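DNA polymerase III beta subunit (Streptococcus pyogenes, PDB 2AVT) probably encircles DNA as a ring-shaped sliding clamp of two identical subunits, tethering the replicative DNA polymerase to its template. Local coordinates at residues 17-22 and 78-83; 28-33 and 120-125; 255-260 and 349-354. All coordinates share one frame; numbering follows the deposited sequence.

Interaction 1. Residues 17-22 and 78-83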
# COMPACT_ATOMS: atom_id res chain seq x y z
N THR A 17 13.77 11.86 5.12
CA THR A 17 14.17 12.53 3.89
C THR A 17 15.47 11.92 3.39
O THR A 17 15.64 11.64 2.21
CB THR A 17 14.42 14.02 4.13
OG1 THR A 17 13.20 14.65 4.53
CG2 THR A 17 14.92 14.68 2.86
N THR A 18 16.40 11.74 4.32
CA THR A 18 17.71 11.17 4.02
C THR A 18 17.56 9.72 3.55
O THR A 18 18.28 9.26 2.66
CB THR A 18 18.62 11.21 5.26
OG1 THR A 18 18.66 12.55 5.78
CG2 THR A 18 20.03 10.77 4.90
N LYS A 19 16.63 9.00 4.17
CA LYS A 19 16.37 7.60 3.85
C LYS A 19 15.95 7.41 2.39
O LYS A 19 15.97 6.30 1.87
CB LYS A 19 15.29 7.05 4.80
CG LYS A 19 14.90 5.60 4.57
CD LYS A 19 16.06 4.68 4.86
CE LYS A 19 15.72 3.24 4.51
NZ LYS A 19 15.42 3.10 3.06
N ARG A 20 15.56 8.50 1.72
CA ARG A 20 15.16 8.43 0.32
C ARG A 20 16.36 7.98 -0.53
O ARG A 20 16.19 7.40 -1.59
CB ARG A 20 14.67 9.79 -0.18
CG ARG A 20 13.56 10.42 0.64
CD ARG A 20 12.29 9.63 0.54
NE ARG A 20 11.88 9.43 -0.84
CZ ARG A 20 10.66 9.05 -1.21
NH1 ARG A 20 9.72 8.85 -0.29
NH2 ARG A 20 10.38 8.87 -2.49
N ALA A 21 17.56 8.28 -0.06
CA ALA A 21 18.77 7.90 -0.79
C ALA A 21 19.34 6.57 -0.30
O ALA A 21 20.45 6.20 -0.68
CB ALA A 21 19.83 8.99 -0.62
N ILE A 22 18.58 5.84 0.52
CA ILE A 22 19.05 4.56 1.05
C ILE A 22 18.20 3.39 0.57
O ILE A 22 17.00 3.34 0.84
CB ILE A 22 19.10 4.60 2.60
CG1 ILE A 22 20.00 5.76 3.04
CG2 ILE A 22 19.66 3.28 3.15
CD1 ILE A 22 20.26 5.83 4.55
N GLU A 78 22.38 1.23 11.18
CA GLU A 78 21.53 0.69 10.11
C GLU A 78 20.35 1.65 10.01
O GLU A 78 19.62 1.84 10.98
CB GLU A 78 21.02 -0.71 10.44
CG GLU A 78 22.08 -1.80 10.35
CD GLU A 78 22.67 -1.93 8.96
OE1 GLU A 78 21.90 -1.84 7.99
OE2 GLU A 78 23.89 -2.13 8.85
N ALA A 79 20.16 2.24 8.84
CA ALA A 79 19.11 3.23 8.63
C ALA A 79 17.66 2.87 8.98
O ALA A 79 17.07 3.48 9.87
CB ALA A 79 19.16 3.72 7.20
N SER A 80 17.07 1.92 8.26
CA SER A 80 15.68 1.53 8.51
C SER A 80 15.45 1.14 9.96
O SER A 80 14.45 1.51 10.57
CB SER A 80 15.28 0.37 7.60
OG SER A 80 15.11 0.84 6.28
N PHE A 81 16.40 0.41 10.52
CA PHE A 81 16.31 -0.03 11.90
C PHE A 81 16.37 1.17 12.86
O PHE A 81 15.55 1.29 13.78
CB PHE A 81 17.44 -1.02 12.16
CG PHE A 81 17.49 -1.54 13.57
CD1 PHE A 81 16.42 -2.25 14.10
CD2 PHE A 81 18.61 -1.33 14.35
CE1 PHE A 81 16.48 -2.73 15.39
CE2 PHE A 81 18.66 -1.81 15.65
CZ PHE A 81 17.59 -2.52 16.16
N PHE A 82 17.32 2.07 12.64
CA PHE A 82 17.47 3.23 13.51
C PHE A 82 16.24 4.10 13.50
O PHE A 82 15.78 4.56 14.55
CB PHE A 82 18.68 4.06 13.08
CG PHE A 82 18.87 5.31 13.89
CD1 PHE A 82 19.07 5.23 15.26
CD2 PHE A 82 18.86 6.55 13.28
CE1 PHE A 82 19.27 6.38 16.01
CE2 PHE A 82 19.05 7.71 14.03
CZ PHE A 82 19.26 7.62 15.40
N ILE A 83 15.71 4.35 12.30
CA ILE A 83 14.52 5.17 12.14
C ILE A 83 13.29 4.56 12.80
O ILE A 83 12.51 5.29 13.41
CB ILE A 83 14.24 5.44 10.65
CG1 ILE A 83 15.39 6.26 10.06
CG2 ILE A 83 12.92 6.14 10.49
CD1 ILE A 83 15.25 6.50 8.54

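Interaction 2. Residues 28-33 and 120-125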
# COMPACT_ATOMS: atom_id res chain seq x y z
N ILE A 28 26.68 -3.24 -1.81
CA ILE A 28 27.77 -2.74 -0.98
C ILE A 28 27.03 -2.63 0.36
O ILE A 28 26.24 -1.70 0.58
CB ILE A 28 28.26 -1.35 -1.47
CG1 ILE A 28 28.78 -1.47 -2.91
CG2 ILE A 28 29.34 -0.81 -0.55
CD1 ILE A 28 29.37 -0.17 -3.48
N PRO A 29 27.27 -3.59 1.27
CA PRO A 29 26.61 -3.63 2.59
C PRO A 29 26.56 -2.36 3.43
O PRO A 29 25.52 -2.05 4.00
CB PRO A 29 27.34 -4.78 3.31
CG PRO A 29 27.85 -5.65 2.18
CD PRO A 29 28.35 -4.59 1.21
N ILE A 30 27.67 -1.64 3.53
CA ILE A 30 27.71 -0.43 4.34
C ILE A 30 26.73 0.67 3.90
O ILE A 30 26.41 1.56 4.67
CB ILE A 30 29.14 0.14 4.40
CG1 ILE A 30 29.27 1.09 5.60
CG2 ILE A 30 29.51 0.85 3.08
CD1 ILE A 30 29.08 0.40 6.95
N LEU A 31 26.21 0.58 2.67
CA LEU A 31 25.28 1.61 2.20
C LEU A 31 23.89 1.50 2.81
O LEU A 31 23.04 2.36 2.57
CB LEU A 31 25.19 1.61 0.67
CG LEU A 31 26.50 1.95 -0.06
CD1 LEU A 31 26.24 2.04 -1.56
CD2 LEU A 31 27.04 3.29 0.45
N SER A 32 23.64 0.44 3.57
CA SER A 32 22.35 0.27 4.24
C SER A 32 22.32 1.18 5.48
O SER A 32 21.28 1.38 6.10
CB SER A 32 22.18 -1.18 4.72
OG SER A 32 23.16 -1.48 5.70
N SER A 33 23.47 1.73 5.84
CA SER A 33 23.51 2.56 7.03
C SER A 33 23.33 4.05 6.78
O SER A 33 23.52 4.56 5.66
CB SER A 33 24.81 2.31 7.79
OG SER A 33 25.92 2.67 7.01
N VAL A 120 32.60 5.68 11.27
CA VAL A 120 32.32 6.31 9.98
C VAL A 120 33.38 6.09 8.91
O VAL A 120 33.09 6.25 7.73
CB VAL A 120 32.09 7.84 10.12
CG1 VAL A 120 30.81 8.11 10.88
CG2 VAL A 120 33.29 8.48 10.82
N ASP A 121 34.60 5.75 9.29
CA ASP A 121 35.64 5.53 8.29
C ASP A 121 35.29 4.36 7.38
O ASP A 121 35.94 4.15 6.36
CB ASP A 121 37.01 5.30 8.94
CG ASP A 121 37.00 4.17 9.95
OD1 ASP A 121 36.43 3.10 9.65
OD2 ASP A 121 37.59 4.36 11.04
N GLN A 122 34.25 3.61 7.73
CA GLN A 122 33.84 2.49 6.89
C GLN A 122 32.95 2.97 5.74
O GLN A 122 32.71 2.24 4.78
CB GLN A 122 33.09 1.44 7.73
CG GLN A 122 33.95 0.81 8.81
CD GLN A 122 33.27 -0.36 9.51
OE1 GLN A 122 32.61 -1.18 8.87
NE2 GLN A 122 33.46 -0.46 10.82
N TYR A 123 32.48 4.21 5.83
CA TYR A 123 31.60 4.79 4.82
C TYR A 123 32.38 5.45 3.67
O TYR A 123 33.39 6.10 3.91
CB TYR A 123 30.69 5.83 5.46
CG TYR A 123 29.39 6.04 4.73
CD1 TYR A 123 28.36 5.10 4.82
CD2 TYR A 123 29.21 7.14 3.91
CE1 TYR A 123 27.18 5.26 4.11
CE2 TYR A 123 28.04 7.31 3.20
CZ TYR A 123 27.03 6.37 3.30
OH TYR A 123 25.89 6.53 2.56
N PRO A 124 31.92 5.29 2.43
CA PRO A 124 32.62 5.91 1.29
C PRO A 124 32.54 7.43 1.34
O PRO A 124 31.53 7.99 1.75
CB PRO A 124 31.90 5.33 0.08
CG PRO A 124 30.48 5.17 0.60
CD PRO A 124 30.72 4.57 1.97
N ARG A 125 33.60 8.09 0.90
CA ARG A 125 33.63 9.54 0.90
C ARG A 125 32.83 10.10 -0.26
O ARG A 125 32.66 9.43 -1.28
CB ARG A 125 35.07 10.04 0.84
CG ARG A 125 35.84 9.70 2.10
CD ARG A 125 37.31 9.99 1.93
NE ARG A 125 38.03 9.84 3.19
CZ ARG A 125 39.35 9.95 3.30
NH1 ARG A 125 40.08 10.20 2.22
NH2 ARG A 125 39.94 9.81 4.48

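Interaction 3. Residues 255-260 and 349-354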
# COMPACT_ATOMS: atom_id res chain seq x y z
N LEU A 255 13.93 14.90 -34.38
CA LEU A 255 12.69 14.14 -34.31
C LEU A 255 11.45 15.03 -34.28
O LEU A 255 10.33 14.55 -34.49
CB LEU A 255 12.69 13.23 -33.08
CG LEU A 255 13.62 12.02 -33.09
CD1 LEU A 255 13.52 11.27 -31.77
CD2 LEU A 255 13.26 11.10 -34.25
N LEU A 256 11.64 16.32 -34.01
CA LEU A 256 10.51 17.24 -33.96
C LEU A 256 9.83 17.32 -35.33
O LEU A 256 10.50 17.43 -36.36
CB LEU A 256 10.98 18.63 -33.52
CG LEU A 256 11.58 18.70 -32.12
CD1 LEU A 256 12.00 20.13 -31.81
CD2 LEU A 256 10.57 18.21 -31.10
N MET A 257 8.50 17.26 -35.33
CA MET A 257 7.74 17.30 -36.57
C MET A 257 7.47 18.73 -37.04
O MET A 257 7.00 19.57 -36.28
CB MET A 257 6.43 16.54 -36.41
CG MET A 257 5.45 17.15 -35.42
SD MET A 257 4.06 18.02 -36.21
CE MET A 257 2.87 16.66 -36.36
N THR A 258 7.77 18.99 -38.31
CA THR A 258 7.57 20.30 -38.91
C THR A 258 6.10 20.71 -38.85
O THR A 258 5.65 21.29 -37.86
CB THR A 258 8.02 20.30 -40.38
OG1 THR A 258 9.33 19.73 -40.48
CG2 THR A 258 8.06 21.73 -40.93
N GLU A 259 5.36 20.39 -39.91
CA GLU A 259 3.94 20.74 -39.96
C GLU A 259 3.04 19.60 -39.53
O GLU A 259 3.50 18.53 -39.12
CB GLU A 259 3.55 21.17 -41.38
CG GLU A 259 4.16 22.48 -41.85
CD GLU A 259 3.64 22.92 -43.21
OE1 GLU A 259 2.44 23.25 -43.31
OE2 GLU A 259 4.44 22.94 -44.17
N PHE A 260 1.74 19.84 -39.61
CA PHE A 260 0.73 18.86 -39.25
C PHE A 260 -0.46 19.03 -40.18
O PHE A 260 -0.75 20.14 -40.62
CB PHE A 260 0.31 19.05 -37.79
CG PHE A 260 -0.24 20.41 -37.49
CD1 PHE A 260 0.60 21.44 -37.08
CD2 PHE A 260 -1.60 20.67 -37.59
CE1 PHE A 260 0.09 22.69 -36.77
CE2 PHE A 260 -2.11 21.92 -37.28
CZ PHE A 260 -1.26 22.93 -36.88
N HIS A 349 -1.60 17.32 -32.61
CA HIS A 349 -1.28 17.52 -34.02
C HIS A 349 -0.84 16.23 -34.70
O HIS A 349 0.16 15.63 -34.30
CB HIS A 349 -0.17 18.56 -34.17
CG HIS A 349 -0.58 19.95 -33.80
ND1 HIS A 349 0.31 21.00 -33.75
CD2 HIS A 349 -1.79 20.46 -33.47
CE1 HIS A 349 -0.34 22.10 -33.41
NE2 HIS A 349 -1.61 21.80 -33.24
N PHE A 350 -1.57 15.82 -35.73
CA PHE A 350 -1.25 14.59 -36.45
C PHE A 350 -0.78 14.84 -37.89
O PHE A 350 -1.18 15.81 -38.53
CB PHE A 350 -2.47 13.67 -36.58
CG PHE A 350 -3.14 13.32 -35.28
CD1 PHE A 350 -4.12 14.15 -34.75
CD2 PHE A 350 -2.87 12.12 -34.64
CE1 PHE A 350 -4.81 13.79 -33.60
CE2 PHE A 350 -3.56 11.75 -33.50
CZ PHE A 350 -4.53 12.59 -32.98
N LEU A 351 0.06 13.93 -38.37
CA LEU A 351 0.54 13.96 -39.74
C LEU A 351 -0.12 12.75 -40.40
O LEU A 351 -1.35 12.73 -40.58
CB LEU A 351 2.06 13.82 -39.82
CG LEU A 351 2.82 15.15 -39.80
CD1 LEU A 351 4.29 14.92 -40.10
CD2 LEU A 351 2.21 16.08 -40.85
N SER A 352 0.67 11.73 -40.73
CA SER A 352 0.14 10.52 -41.37
C SER A 352 -0.07 9.40 -40.35
O SER A 352 0.43 9.47 -39.22
CB SER A 352 1.10 10.03 -42.45
OG SER A 352 2.09 9.16 -41.91
N PRO A 353 -0.80 8.35 -40.73
CA PRO A 353 -1.07 7.22 -39.84
C PRO A 353 0.20 6.60 -39.26
O PRO A 353 0.17 6.01 -38.19
CB PRO A 353 -1.83 6.25 -40.73
CG PRO A 353 -2.58 7.16 -41.65
CD PRO A 353 -1.53 8.19 -42.00
N VAL A 354 1.32 6.75 -39.97
CA VAL A 354 2.59 6.18 -39.52
C VAL A 354 3.60 7.22 -39.04
O VAL A 354 4.79 6.93 -38.91
CB VAL A 354 3.23 5.32 -40.65
CG1 VAL A 354 4.47 4.62 -40.13
CG2 VAL A 354 2.23 4.29 -41.15

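Interaction 1. Residues 17-22 and 78-83
Lys19, in the 3-10 turn that follows on from helix 8-18, and Ile22, in the loop after it, pack their aliphatic carbons against the first turns of helix 79-88. In the apolar part, Ile22 CD1 comes to 3.6 Å from Ala79 CB, and Lys19 CD packs beside it on the same methyl, Ala79 CB, at 4.0 Å. Lys19 CB sits 3.8 Å from Ile83 CD1, one turn further along. Alanine suits this place because its small side chain lets two longer ones close in; Ile34 of strand 33-39 packs against both Ala79 and Ile22.

The polar part involves the lysine end and Ser80. With its CG anti to the backbone N (chi1 179°) and bends at chi2 and chi4, the Lys19 chain folds back on its own segment, and NZ donates to Ile22 O at 2.7 Å. The ammonium stands above that carbonyl plane, 37° out of it. Alongside passes the Ser80 hydroxyl, whose OG is 3.0 Å from Lys19 CE, a carbon that the adjoining ammonium probably polarises.

Thus the lysine methylenes join the helices and its ammonium closes the turn after helix 8-18: apolar and charged parts of one side chain serve different partners.

Interaction 2. Residues 28-33 and 120-125
Two loops of the N-terminal domain, each carrying a 3-10 turn, meet where Ile30, just before strand 33-39, packs on the Gln122-Pro124 corner. The branched Ile30 side chain spreads across that backbone. CG1, anti to the backbone N (chi1 -161°), lies 3.7 Å from Gln122 O, and CG2 reaches Pro124 CD, the two side chains sliding past each other in opposite directions. Leu31 adds one methyl: its CD2 is 3.9 Å from Pro124 CG, and the Leu31 side chain as a whole crosses that of Tyr123 at about a right angle near its hydroxyl end. Proline suits the corner because its stiff ring offers carbon to both Ile30 and Leu31, while its CD lies over one face of the preceding tyrosine ring.

Ile30 O is doubly gripped. Ser33 OG donates to it at 2.6 Å, in the carbonyl plane, and Ser33 N at 3.2 Å, which pins the end of the turn. The edge of the Tyr123 ring meets the same oxygen, with CE1 3.8 Å from Ile30 O. Ser33 O, by contrast, is buried here with no polar partner in the model.

Tyrosine also spans inward: its hydroxyl hydrogen-bonds Ser48 of strand 42-48. Leu76 of strand 73-78 backs Ile30 and Tyr123, and Lys35 of strand 33-39 touches the ring, so the contact is braced by three adjacent strands of one antiparallel sheet.

Interaction 3. Residues 255-260 and 349-354
Just past Leu351, whose side chain makes much of the contact, Val354 N donates to Ser352 OG at 3.2 Å (N-H...O 144°), an ST turn. Leu351 CD2 lies 3.3 Å from Glu259 O, with CG and CD1 close behind, and the contact buries this oxygen with no polar partner in the model. CD2 also lies 3.5 Å from Phe260 CA. Met257 also reaches toward Leu351, tip to tip, its CE 3.8 Å from Leu351 CG and 3.6 Å from His349 O. Methionine suits this spot because its flexible thioether chain, bent at chi2 and chi3, can place a terminal methyl between backbone and side chain.

An aromatic pair forms the second half of the contact. Phe260 and His349 stack face to face, centroids 3.7 Å apart and planes at 18°. They are slightly offset, so that His349 ND1 lies over the rim of the phenyl, 3.4 Å from Phe260 CD1. Phe260 takes chi1 58°, which swings the ring back over the imidazole. Histidine suits the place because it can stack through its face while its edge stays polar: NE2 makes a weak hydrogen bond to Glu263, which may draw positive charge onto the ring.

The loop 255-260 leads into strand 262-267, which runs antiparallel to strand 345-350; Phe350 is joined through its backbone to Glu261 and Thr262. On the next strand of that sheet, 357-361, Thr358 touches both Met257 and His349. Phe350 points away from loop 255-260, into a cluster with Leu292, Ile294, Leu325 and Ile327 of strands 290-295 and 325-329.

How the interactions relate
From the N terminus, the chain leaves helix 8-18 through 17-22 and turns through 28-33. After strands 33-39 to 73-78 it returns at 78-83, closing the loop of interaction 1. It then runs through helix 79-88 and the strands to 111-116 before 120-125 closes interaction 2. The two loops therefore cross, and they touch: Ser32 joins 28-33 to the start of helix 79-88, and Ile22 packs on Leu31 and Ser33. Together the contacts join both helices, strand 33-39 and the loop after 111-116. Interaction 3 comes later in series, closing an 88-residue loop within the C-terminal domain. Its centre lies about 47 Å from that of interaction 1, on the opposite side of the chain's centre.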